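Local coordinates for FAD dependent oxidoreductase (Chelativorans sp. BNC1, PDB 6PXS), which acts as an iminodiacetate oxidase that uses bound FAD, probably as part of the breakdown of EDTA in this bacterium, at residues V259-T264 with L281-A286; Q226-H231 with I300-G305; A40-V45 with S248-A253. All blocks are in the same frame, centred on the assembly; numbering follows the deposited sequence.

Contact 1 of 3, residues V259-T264 with L281-A286; sequences VVVGAT and LEVLQA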
loop_
_atom_site.group_PDB
_atom_site.type_symbol
_atom_site.label_atom_id
_atom_site.label_comp_id
_atom_site.label_asym_id
_atom_site.label_seq_id
_atom_site.Cartn_x
_atom_site.Cartn_y
_atom_site.Cartn_z
ATOM N N VAL A 259 -11.374 15.098 2.574
ATOM C CA VAL A 259 -10.928 16.275 3.307
ATOM C C VAL A 259 -9.458 16.093 3.654
ATOM O O VAL A 259 -9.069 15.048 4.188
ATOM C CB VAL A 259 -11.759 16.509 4.583
ATOM C CG1 VAL A 259 -11.227 17.705 5.355
ATOM C CG2 VAL A 259 -13.224 16.713 4.230
ATOM N N VAL A 260 -8.648 17.104 3.352
ATOM C CA VAL A 260 -7.218 17.103 3.638
ATOM C C VAL A 260 -6.956 18.097 4.759
ATOM O O VAL A 260 -7.598 19.152 4.822
ATOM C CB VAL A 260 -6.399 17.455 2.381
ATOM C CG1 VAL A 260 -4.913 17.327 2.658
ATOM C CG2 VAL A 260 -6.814 16.567 1.213
ATOM N N VAL A 261 -6.012 17.766 5.639
ATOM C CA VAL A 261 -5.753 18.561 6.833
ATOM C C VAL A 261 -4.312 19.057 6.819
ATOM O O VAL A 261 -3.407 18.396 6.298
ATOM C CB VAL A 261 -6.046 17.760 8.119
ATOM C CG1 VAL A 261 -5.937 18.656 9.343
ATOM C CG2 VAL A 261 -7.426 17.133 8.042
ATOM N N GLY A 262 -4.108 20.230 7.424
ATOM C CA GLY A 262 -2.849 20.950 7.387
ATOM C C GLY A 262 -1.625 20.105 7.663
ATOM O O GLY A 262 -1.706 19.085 8.352
ATOM N N ALA A 263 -0.483 20.528 7.135
ATOM C CA ALA A 263 0.724 19.720 7.138
ATOM C C ALA A 263 1.694 20.165 8.228
ATOM O O ALA A 263 1.571 21.242 8.816
ATOM C CB ALA A 263 1.407 19.784 5.768
ATOM N N THR A 264 2.675 19.305 8.486
ATOM C CA THR A 264 3.755 19.608 9.409
ATOM C C THR A 264 4.834 20.418 8.698
ATOM O O THR A 264 4.878 20.498 7.469
ATOM C CB THR A 264 4.358 18.321 9.976
ATOM O OG1 THR A 264 4.916 17.539 8.913
ATOM C CG2 THR A 264 3.297 17.499 10.696
ATOM N N LEU A 281 0.037 13.235 15.049
ATOM C CA LEU A 281 -0.688 13.749 16.206
ATOM C C LEU A 281 -0.925 15.247 16.071
ATOM O O LEU A 281 -2.049 15.729 16.252
ATOM C CB LEU A 281 0.084 13.437 17.490
ATOM C CG LEU A 281 -0.503 13.989 18.795
ATOM C CD1 LEU A 281 -1.859 13.367 19.096
ATOM C CD2 LEU A 281 0.449 13.761 19.958
ATOM N N GLU A 282 0.128 16.001 15.746
ATOM C CA GLU A 282 -0.003 17.450 15.644
ATOM C C GLU A 282 -1.080 17.836 14.640
ATOM O O GLU A 282 -1.891 18.733 14.900
ATOM C CB GLU A 282 1.340 18.068 15.254
ATOM C CG GLU A 282 2.423 17.915 16.309
ATOM C CD GLU A 282 3.765 18.444 15.846
ATOM O OE1 GLU A 282 4.726 18.418 16.646
ATOM O OE2 GLU A 282 3.859 18.885 14.679
ATOM N N VAL A 283 -1.109 17.166 13.487
ATOM C CA VAL A 283 -2.102 17.495 12.470
ATOM C C VAL A 283 -3.499 17.128 12.950
ATOM O O VAL A 283 -4.452 17.899 12.778
ATOM C CB VAL A 283 -1.755 16.792 11.144
ATOM C CG1 VAL A 283 -2.831 17.060 10.106
ATOM C CG2 VAL A 283 -0.395 17.252 10.637
ATOM N N LEU A 284 -3.648 15.952 13.562
ATOM C CA LEU A 284 -4.963 15.533 14.038
ATOM C C LEU A 284 -5.502 16.494 15.092
ATOM O O LEU A 284 -6.692 16.830 15.085
ATOM C CB LEU A 284 -4.890 14.109 14.589
ATOM C CG LEU A 284 -4.664 13.000 13.556
ATOM C CD1 LEU A 284 -4.365 11.671 14.237
ATOM C CD2 LEU A 284 -5.870 12.863 12.640
ATOM N N GLN A 285 -4.642 16.950 16.007
ATOM C CA GLN A 285 -5.086 17.888 17.033
ATOM C C GLN A 285 -5.603 19.177 16.409
ATOM O O GLN A 285 -6.682 19.666 16.762
ATOM C CB GLN A 285 -3.943 18.188 18.003
ATOM C CG GLN A 285 -3.718 17.120 19.056
ATOM C CD GLN A 285 -2.578 17.468 19.995
ATOM O OE1 GLN A 285 -2.084 18.596 19.998
ATOM N NE2 GLN A 285 -2.151 16.497 20.795
ATOM N N ALA A 286 -4.836 19.749 15.478
ATOM C CA ALA A 286 -5.254 20.988 14.831
ATOM C C ALA A 286 -6.559 20.796 14.068
ATOM O O ALA A 286 -7.491 21.600 14.192
ATOM C CB ALA A 286 -4.148 21.483 13.897
#

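Contact 2 of 3, residues Q226-H231 with I300-G305; sequences QIIHLH and IETRVG. With FAD (flavin-adenine dinucleotide), chain E.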
loop_
_atom_site.group_PDB
_atom_site.type_symbol
_atom_site.label_atom_id
_atom_site.label_comp_id
_atom_site.label_asym_id
_atom_site.label_seq_id
_atom_site.Cartn_x
_atom_site.Cartn_y
_atom_site.Cartn_z
ATOM N N GLN A 226 4.161 16.261 6.538
ATOM C CA GLN A 226 3.185 15.179 6.558
ATOM C C GLN A 226 1.786 15.771 6.458
ATOM O O GLN A 226 1.454 16.716 7.180
ATOM C CB GLN A 226 3.323 14.345 7.833
ATOM C CG GLN A 226 4.741 13.876 8.106
ATOM C CD GLN A 226 4.841 12.995 9.334
ATOM O OE1 GLN A 226 3.940 12.211 9.628
ATOM N NE2 GLN A 226 5.942 13.124 10.065
ATOM N N ILE A 227 0.969 15.211 5.569
ATOM C CA ILE A 227 -0.363 15.731 5.280
ATOM C C ILE A 227 -1.344 14.568 5.302
ATOM O O ILE A 227 -1.068 13.507 4.732
ATOM C CB ILE A 227 -0.398 16.462 3.924
ATOM C CG1 ILE A 227 -1.769 17.094 3.683
ATOM C CG2 ILE A 227 -0.041 15.511 2.790
ATOM C CD1 ILE A 227 -1.786 18.063 2.515
ATOM N N ILE A 228 -2.485 14.766 5.961
ATOM C CA ILE A 228 -3.461 13.705 6.188
ATOM C C ILE A 228 -4.628 13.873 5.226
ATOM O O ILE A 228 -5.080 14.994 4.964
ATOM C CB ILE A 228 -3.949 13.709 7.650
ATOM C CG1 ILE A 228 -2.802 13.324 8.586
ATOM C CG2 ILE A 228 -5.131 12.761 7.816
ATOM C CD1 ILE A 228 -3.142 13.431 10.051
ATOM N N HIS A 229 -5.125 12.751 4.710
ATOM C CA HIS A 229 -6.278 12.722 3.819
ATOM C C HIS A 229 -7.396 11.944 4.495
ATOM O O HIS A 229 -7.204 10.788 4.885
ATOM C CB HIS A 229 -5.915 12.088 2.474
ATOM C CG HIS A 229 -5.022 12.940 1.629
ATOM N ND1 HIS A 229 -5.372 13.357 0.363
ATOM C CD2 HIS A 229 -3.796 13.463 1.871
ATOM C CE1 HIS A 229 -4.400 14.096 -0.140
ATOM N NE2 HIS A 229 -3.432 14.176 0.755
ATOM N N LEU A 230 -8.557 12.577 4.631
ATOM C CA LEU A 230 -9.714 11.985 5.284
ATOM C C LEU A 230 -10.803 11.690 4.261
ATOM O O LEU A 230 -10.784 12.193 3.136
ATOM C CB LEU A 230 -10.265 12.911 6.370
ATOM C CG LEU A 230 -9.255 13.398 7.408
ATOM C CD1 LEU A 230 -9.933 14.337 8.387
ATOM C CD2 LEU A 230 -8.619 12.234 8.142
ATOM N N HIS A 231 -11.765 10.870 4.676
ATOM C CA HIS A 231 -12.873 10.468 3.820
ATOM C C HIS A 231 -14.159 10.500 4.628
ATOM O O HIS A 231 -14.235 9.894 5.701
ATOM C CB HIS A 231 -12.634 9.068 3.241
ATOM C CG HIS A 231 -13.740 8.577 2.361
ATOM N ND1 HIS A 231 -14.090 9.203 1.184
ATOM C CD2 HIS A 231 -14.571 7.515 2.484
ATOM C CE1 HIS A 231 -15.090 8.549 0.621
ATOM N NE2 HIS A 231 -15.402 7.522 1.389
ATOM N N ILE A 300 -7.614 7.672 5.280
ATOM C CA ILE A 300 -7.285 6.809 4.150
ATOM C C ILE A 300 -5.780 6.746 3.911
ATOM O O ILE A 300 -5.249 5.683 3.579
ATOM C CB ILE A 300 -8.042 7.267 2.883
ATOM C CG1 ILE A 300 -7.827 8.758 2.609
ATOM C CG2 ILE A 300 -9.527 6.972 3.021
ATOM C CD1 ILE A 300 -8.497 9.243 1.337
ATOM N N GLU A 301 -5.065 7.857 4.073
ATOM C CA GLU A 301 -3.622 7.850 3.870
ATOM C C GLU A 301 -3.016 9.092 4.505
ATOM O O GLU A 301 -3.721 10.017 4.918
ATOM C CB GLU A 301 -3.262 7.779 2.381
ATOM C CG GLU A 301 -3.818 8.920 1.538
ATOM C CD GLU A 301 -3.119 9.047 0.194
ATOM O OE1 GLU A 301 -1.955 8.604 0.084
ATOM O OE2 GLU A 301 -3.732 9.588 -0.753
ATOM N N THR A 302 -1.685 9.093 4.576
ATOM C CA THR A 302 -0.913 10.239 5.049
ATOM C C THR A 302 0.306 10.370 4.147
ATOM O O THR A 302 1.191 9.509 4.171
ATOM C CB THR A 302 -0.494 10.068 6.508
ATOM O OG1 THR A 302 -1.660 10.018 7.339
ATOM C CG2 THR A 302 0.397 11.222 6.952
ATOM N N ARG A 303 0.355 11.439 3.360
ATOM C CA ARG A 303 1.431 11.632 2.402
ATOM C C ARG A 303 2.600 12.370 3.044
ATOM O O ARG A 303 2.461 13.041 4.070
ATOM C CB ARG A 303 0.931 12.403 1.182
ATOM C CG ARG A 303 -0.230 11.731 0.476
ATOM C CD ARG A 303 -0.646 12.497 -0.761
ATOM N NE ARG A 303 -1.870 11.956 -1.343
ATOM C CZ ARG A 303 -2.512 12.500 -2.371
ATOM N NH1 ARG A 303 -2.049 13.606 -2.936
ATOM N NH2 ARG A 303 -3.622 11.940 -2.831
ATOM N N VAL A 304 3.769 12.230 2.422
ATOM C CA VAL A 304 4.987 12.887 2.872
ATOM C C VAL A 304 5.615 13.603 1.687
ATOM O O VAL A 304 5.676 13.058 0.578
ATOM C CB VAL A 304 5.987 11.889 3.491
ATOM C CG1 VAL A 304 7.294 12.594 3.835
ATOM C CG2 VAL A 304 5.385 11.231 4.722
ATOM N N GLY A 305 6.083 14.823 1.925
ATOM C CA GLY A 305 6.716 15.607 0.887
ATOM C C GLY A 305 7.803 16.501 1.441
ATOM O O GLY A 305 7.677 17.020 2.555
HETATM P PA FAD E . 9.301 18.742 -6.715
HETATM O O1A FAD E . 9.839 17.938 -5.591
HETATM O O2A FAD E . 7.792 18.590 -6.929
HETATM O O5B FAD E . 10.051 18.440 -8.059
HETATM C C5B FAD E . 11.408 17.950 -8.067
HETATM C C4B FAD E . 11.511 16.837 -9.077
HETATM O O4B FAD E . 12.853 16.792 -9.616
HETATM C C3B FAD E . 11.228 15.441 -8.519
HETATM O O3B FAD E . 10.469 14.677 -9.448
HETATM C C2B FAD E . 12.632 14.863 -8.326
HETATM O O2B FAD E . 12.645 13.441 -8.387
HETATM C C1B FAD E . 13.347 15.474 -9.526
HETATM N N9A FAD E . 14.800 15.526 -9.405
HETATM C C8A FAD E . 15.531 16.120 -8.411
HETATM N N7A FAD E . 16.829 16.004 -8.561
HETATM C C5A FAD E . 16.959 15.281 -9.738
HETATM C C6A FAD E . 18.083 14.824 -10.452
HETATM N N6A FAD E . 19.345 15.035 -10.069
HETATM N N1A FAD E . 17.862 14.130 -11.591
HETATM C C2A FAD E . 16.604 13.912 -11.982
HETATM N N3A FAD E . 15.471 14.295 -11.389
HETATM C C4A FAD E . 15.717 14.978 -10.267
HETATM N N1 FAD E . 2.025 24.812 -1.998
HETATM C C2 FAD E . 0.918 25.593 -2.161
HETATM O O2 FAD E . 0.909 26.549 -2.945
HETATM N N3 FAD E . -0.232 25.317 -1.442
HETATM C C4 FAD E . -0.389 24.293 -0.530
HETATM O O4 FAD E . -1.461 24.145 0.052
HETATM C C4X FAD E . 0.794 23.471 -0.360
HETATM N N5 FAD E . 0.735 22.479 0.483
HETATM C C5X FAD E . 1.863 21.692 0.645
HETATM C C6 FAD E . 1.815 20.628 1.545
HETATM C C7 FAD E . 2.919 19.804 1.741
HETATM C C7M FAD E . 2.829 18.665 2.721
HETATM C C8 FAD E . 4.104 20.053 1.031
HETATM C C8M FAD E . 5.318 19.181 1.224
HETATM C C9 FAD E . 4.154 21.114 0.132
HETATM C C9A FAD E . 3.048 21.934 -0.065
HETATM N N10 FAD E . 3.069 23.014 -0.971
HETATM C C10 FAD E . 1.958 23.809 -1.139
HETATM C "C1'" FAD E . 4.285 23.331 -1.737
HETATM C "C2'" FAD E . 4.378 22.579 -3.063
HETATM O "O2'" FAD E . 3.912 21.238 -2.906
HETATM C "C3'" FAD E . 5.836 22.551 -3.519
HETATM O "O3'" FAD E . 6.423 23.827 -3.285
HETATM C "C4'" FAD E . 6.033 22.199 -4.994
HETATM O "O4'" FAD E . 5.432 20.930 -5.252
HETATM C "C5'" FAD E . 7.500 22.167 -5.366
HETATM O "O5'" FAD E . 7.634 21.736 -6.736
HETATM P P FAD E . 9.051 21.474 -7.368
HETATM O O1P FAD E . 9.944 22.691 -7.104
HETATM O O2P FAD E . 8.958 21.050 -8.789
HETATM O O3P FAD E . 9.603 20.280 -6.475
#

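Contact 3 of 3, residues A40-V45 with S248-A253; sequences AGAGVV and SYYMLA. With FAD (flavin-adenine dinucleotide), chain E.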
loop_
_atom_site.group_PDB
_atom_site.type_symbol
_atom_site.label_atom_id
_atom_site.label_comp_id
_atom_site.label_asym_id
_atom_site.label_seq_id
_atom_site.Cartn_x
_atom_site.Cartn_y
_atom_site.Cartn_z
ATOM N N ALA A 40 2.573 15.524 -2.889
ATOM C CA ALA A 40 2.029 15.650 -1.546
ATOM C C ALA A 40 1.456 17.030 -1.265
ATOM O O ALA A 40 1.029 17.288 -0.134
ATOM C CB ALA A 40 3.109 15.325 -0.504
ATOM N N GLY A 41 1.431 17.919 -2.253
ATOM C CA GLY A 41 0.936 19.264 -2.043
ATOM C C GLY A 41 -0.538 19.310 -1.704
ATOM O O GLY A 41 -1.363 18.702 -2.393
ATOM N N ALA A 42 -0.880 20.031 -0.634
ATOM C CA ALA A 42 -2.277 20.160 -0.235
ATOM C C ALA A 42 -3.116 20.720 -1.376
ATOM O O ALA A 42 -4.038 20.061 -1.869
ATOM C CB ALA A 42 -2.383 21.051 1.004
ATOM N N GLY A 43 -2.800 21.937 -1.814
ATOM C CA GLY A 43 -3.467 22.523 -2.958
ATOM C C GLY A 43 -4.347 23.714 -2.644
ATOM O O GLY A 43 -5.397 23.888 -3.267
ATOM N N VAL A 44 -3.938 24.543 -1.689
ATOM C CA VAL A 44 -4.678 25.749 -1.338
ATOM C C VAL A 44 -4.127 26.917 -2.144
ATOM O O VAL A 44 -2.907 27.096 -2.242
ATOM C CB VAL A 44 -4.587 26.032 0.169
ATOM C CG1 VAL A 44 -5.252 27.359 0.499
ATOM C CG2 VAL A 44 -5.226 24.902 0.955
ATOM N N VAL A 45 -5.025 27.713 -2.722
ATOM C CA VAL A 45 -4.657 28.892 -3.506
ATOM C C VAL A 45 -5.460 30.061 -2.938
ATOM O O VAL A 45 -6.586 30.330 -3.368
ATOM C CB VAL A 45 -4.925 28.713 -5.003
ATOM C CG1 VAL A 45 -4.497 29.952 -5.769
ATOM C CG2 VAL A 45 -4.201 27.482 -5.526
ATOM N N SER A 248 -0.416 27.910 11.164
ATOM C CA SER A 248 0.450 27.024 10.394
ATOM C C SER A 248 -0.285 25.787 9.896
ATOM O O SER A 248 0.304 24.992 9.152
ATOM C CB SER A 248 1.685 26.573 11.190
ATOM O OG SER A 248 1.328 25.669 12.221
ATOM N N TYR A 249 -1.544 25.594 10.276
ATOM C CA TYR A 249 -2.346 24.464 9.835
ATOM C C TYR A 249 -3.506 24.969 8.990
ATOM O O TYR A 249 -3.762 26.173 8.896
ATOM C CB TYR A 249 -2.858 23.651 11.031
ATOM C CG TYR A 249 -1.750 23.063 11.878
ATOM C CD1 TYR A 249 -1.090 21.907 11.482
ATOM C CD2 TYR A 249 -1.361 23.665 13.067
ATOM C CE1 TYR A 249 -0.074 21.366 12.248
ATOM C CE2 TYR A 249 -0.347 23.130 13.842
ATOM C CZ TYR A 249 0.293 21.981 13.426
ATOM O OH TYR A 249 1.304 21.442 14.190
ATOM N N TYR A 250 -4.211 24.029 8.373
ATOM C CA TYR A 250 -5.273 24.344 7.424
ATOM C C TYR A 250 -5.984 23.046 7.066
ATOM O O TYR A 250 -5.643 21.970 7.565
ATOM C CB TYR A 250 -4.712 25.035 6.181
ATOM C CG TYR A 250 -3.581 24.277 5.525
ATOM C CD1 TYR A 250 -3.835 23.285 4.585
ATOM C CD2 TYR A 250 -2.259 24.551 5.845
ATOM C CE1 TYR A 250 -2.804 22.589 3.981
ATOM C CE2 TYR A 250 -1.219 23.861 5.246
ATOM C CZ TYR A 250 -1.497 22.881 4.316
ATOM O OH TYR A 250 -0.466 22.194 3.719
ATOM N N MET A 251 -6.983 23.155 6.197
ATOM C CA MET A 251 -7.664 21.978 5.681
ATOM C C MET A 251 -8.587 22.404 4.552
ATOM O O MET A 251 -9.060 23.543 4.518
ATOM C CB MET A 251 -8.452 21.256 6.779
ATOM C CG MET A 251 -9.565 22.075 7.395
ATOM S SD MET A 251 -10.302 21.237 8.812
ATOM C CE MET A 251 -11.783 22.215 9.029
ATOM N N LEU A 252 -8.832 21.474 3.631
ATOM C CA LEU A 252 -9.667 21.728 2.468
ATOM C C LEU A 252 -10.400 20.444 2.107
ATOM O O LEU A 252 -10.152 19.382 2.683
ATOM C CB LEU A 252 -8.838 22.236 1.281
ATOM C CG LEU A 252 -7.720 21.320 0.774
ATOM C CD1 LEU A 252 -7.244 21.771 -0.600
ATOM C CD2 LEU A 252 -6.551 21.279 1.747
ATOM N N ALA A 253 -11.306 20.551 1.138
ATOM C CA ALA A 253 -12.135 19.431 0.721
ATOM C C ALA A 253 -12.107 19.291 -0.792
ATOM O O ALA A 253 -11.958 20.276 -1.521
ATOM C CB ALA A 253 -13.584 19.603 1.188
HETATM P PA FAD E . 9.301 18.742 -6.715
HETATM O O1A FAD E . 9.839 17.938 -5.591
HETATM O O2A FAD E . 7.792 18.590 -6.929
HETATM O O5B FAD E . 10.051 18.440 -8.059
HETATM C C5B FAD E . 11.408 17.950 -8.067
HETATM C C4B FAD E . 11.511 16.837 -9.077
HETATM O O4B FAD E . 12.853 16.792 -9.616
HETATM C C3B FAD E . 11.228 15.441 -8.519
HETATM O O3B FAD E . 10.469 14.677 -9.448
HETATM C C2B FAD E . 12.632 14.863 -8.326
HETATM O O2B FAD E . 12.645 13.441 -8.387
HETATM C C1B FAD E . 13.347 15.474 -9.526
HETATM N N9A FAD E . 14.800 15.526 -9.405
HETATM C C8A FAD E . 15.531 16.120 -8.411
HETATM N N7A FAD E . 16.829 16.004 -8.561
HETATM C C5A FAD E . 16.959 15.281 -9.738
HETATM C C6A FAD E . 18.083 14.824 -10.452
HETATM N N6A FAD E . 19.345 15.035 -10.069
HETATM N N1A FAD E . 17.862 14.130 -11.591
HETATM C C2A FAD E . 16.604 13.912 -11.982
HETATM N N3A FAD E . 15.471 14.295 -11.389
HETATM C C4A FAD E . 15.717 14.978 -10.267
HETATM N N1 FAD E . 2.025 24.812 -1.998
HETATM C C2 FAD E . 0.918 25.593 -2.161
HETATM O O2 FAD E . 0.909 26.549 -2.945
HETATM N N3 FAD E . -0.232 25.317 -1.442
HETATM C C4 FAD E . -0.389 24.293 -0.530
HETATM O O4 FAD E . -1.461 24.145 0.052
HETATM C C4X FAD E . 0.794 23.471 -0.360
HETATM N N5 FAD E . 0.735 22.479 0.483
HETATM C C5X FAD E . 1.863 21.692 0.645
HETATM C C6 FAD E . 1.815 20.628 1.545
HETATM C C7 FAD E . 2.919 19.804 1.741
HETATM C C7M FAD E . 2.829 18.665 2.721
HETATM C C8 FAD E . 4.104 20.053 1.031
HETATM C C8M FAD E . 5.318 19.181 1.224
HETATM C C9 FAD E . 4.154 21.114 0.132
HETATM C C9A FAD E . 3.048 21.934 -0.065
HETATM N N10 FAD E . 3.069 23.014 -0.971
HETATM C C10 FAD E . 1.958 23.809 -1.139
HETATM C "C1'" FAD E . 4.285 23.331 -1.737
HETATM C "C2'" FAD E . 4.378 22.579 -3.063
HETATM O "O2'" FAD E . 3.912 21.238 -2.906
HETATM C "C3'" FAD E . 5.836 22.551 -3.519
HETATM O "O3'" FAD E . 6.423 23.827 -3.285
HETATM C "C4'" FAD E . 6.033 22.199 -4.994
HETATM O "O4'" FAD E . 5.432 20.930 -5.252
HETATM C "C5'" FAD E . 7.500 22.167 -5.366
HETATM O "O5'" FAD E . 7.634 21.736 -6.736
HETATM P P FAD E . 9.051 21.474 -7.368
HETATM O O1P FAD E . 9.944 22.691 -7.104
HETATM O O2P FAD E . 8.958 21.050 -8.789
HETATM O O3P FAD E . 9.603 20.280 -6.475
#

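Contact 1 of 3, residues V259-T264 with L281-A286
Val-261 and Val-283 run antiparallel alongside each other, one reaching out from the end of strand 258-261 and the other from helix 277-290. Their CG1 methyls make the contact: Val-261 CG1 lies 3.6 Å from Val-283 CG1. On Val-283 this branch stands opposite the backbone N (chi1 176°), which turns it toward the strand and leaves CG2 to face the loop that follows. There CG2 meets the methyl of Thr-264, whose side chain crosses that of Val-283 at about a right angle; Thr-264 CG2 is 3.7 Å from Val-283 CG2. The two branches of one valine thus rest on residues three positions apart, and between them the Gly-262 carbonyl points toward the valine. Gly-262 is poorly ordered, so the exact closeness of its O to the methyls is doubtful.

Threonine suits its place because it has two different ends. A chi1 of 62° puts OG1 between the backbone N and the carbonyl carbon and CG2 opposite the carbonyl carbon, so the branches part: CG2 goes toward the helix, while OG1 is hydrogen-bonded to Gln-226 N and to Glu-266 OE1. Glu-282, one residue before Val-283, stays at the margin with its carboxylate, whereas the compact valines fill the buried middle.

Strand 258-261 lies between strands 220-231 and 251-254, and Val-283 also rests on Ile-228 of the former. Helix 277-290 therefore packs against this antiparallel sheet, while Leu-281 and Leu-284 of the same helix meet Leu-281 of the second subunit.

Contact 2 of 3, residues Q226-H231 with I300-G305
Similar first torsions in His-229 (chi1 -71°) and Arg-303 (chi1 -58°) place CG beside the backbone N in each, and the extended chain of Arg-303 crosses the histidine at about a right angle. The flat groups lie face to face but offset, their planes 22° apart, with the CE1 corner of the ring over the guanidinium centre; His-229 CE1 is 3.3 Å from Arg-303 CZ. Glu-301, the cross-strand neighbour of His-229, holds that guanidinium in place through a salt bridge. Arg-303 NE and Arg-303 NH2 grip one oxygen side-on, each 3.1 Å from Glu-301 OE2, which lies in the guanidinium plane; both nitrogens come from one face of the carboxylate. Arginine fits here because one flat group can bind a carboxylate at its rim and still offer a face to the ring.

The frame is an antiparallel pair of strands, 220-231 with 298-310, in the sheet beside the flavin, as in the substrate domain of DAO-family oxidoreductases. Ile-227 and Arg-303 form a hydrogen-bonded pair, with Ile-227 N to Arg-303 O at 3.0 Å and Arg-303 N to Ile-227 O at 2.9 Å. On the sheet's other face Ile-228 lies alongside Thr-302, whose OG1 is bonded to His-299 and Gln-280. Farther along strand 298-310 Gly-305 passes the cofactor, its O 3.5 Å from FAD C8M; glycine suits the place because a CB would run into that methyl.

Contact 3 of 3, residues A40-V45 with S248-A253
Ala-42 meets the ring of Tyr-250 at its edge, near the ring plane, with Ala-42 CB 3.4 Å from Tyr-250 CE1. Here the FAD-binding loop of this DAO-family fold touches the start of strand 251-254, an outermost strand of the antiparallel sheet within this chain, and the residue just before it. Ala-42 CB also lies 3.4 Å from FAD O4, in a corner where a small side chain fits. Val-44 and Leu-252 extend the apolar contact, meeting at a slant with Val-44 CG2 3.9 Å from Leu-252 CD2.

The loop backbone holds the flavin. FAD O4 accepts from Gly-43 N at 3.2 Å and from Val-44 N at 3.1 Å, while FAD N3 gives a weak bond back to Val-44 O. Two donors on O4 would tend to draw electron density toward that oxygen. A positive phi (112°) suits Gly-43, since a CB would press on the preceding carbonyl O; its N-H and that of Val-44 are both directed at O4.

Farther out, Val-44 leans on Val-242 and Tyr-250 on Leu-244, and a backbone bond joins Leu-252 to Val-260. With chi1 at 53°, CG of Tyr-250 lies between its backbone N and carbonyl carbon, and Tyr-250 OH is 3.5 Å from FAD N5.

The three contacts lie close together, with centres about 9 Å (1 and 2), about 10 Å (1 and 3) and about 11 Å (2 and 3) apart, around one antiparallel sheet whose strands run 251-254, 258-261, 220-231, 298-310 across it. Contact 2 joins the last two, contact 1 lays helix 277-290 against the middle, and contact 3 ties the first to the flavin loop. Along the chain, contact 1 is nested within the loop closed by contact 2 and comes after contact 3, whose segments alternate with those of contact 2. Ile-227 packs on Ala-42, and contacts 2 and 3 both touch FAD, so sheet and cofactor loop together line the isoalloxazine.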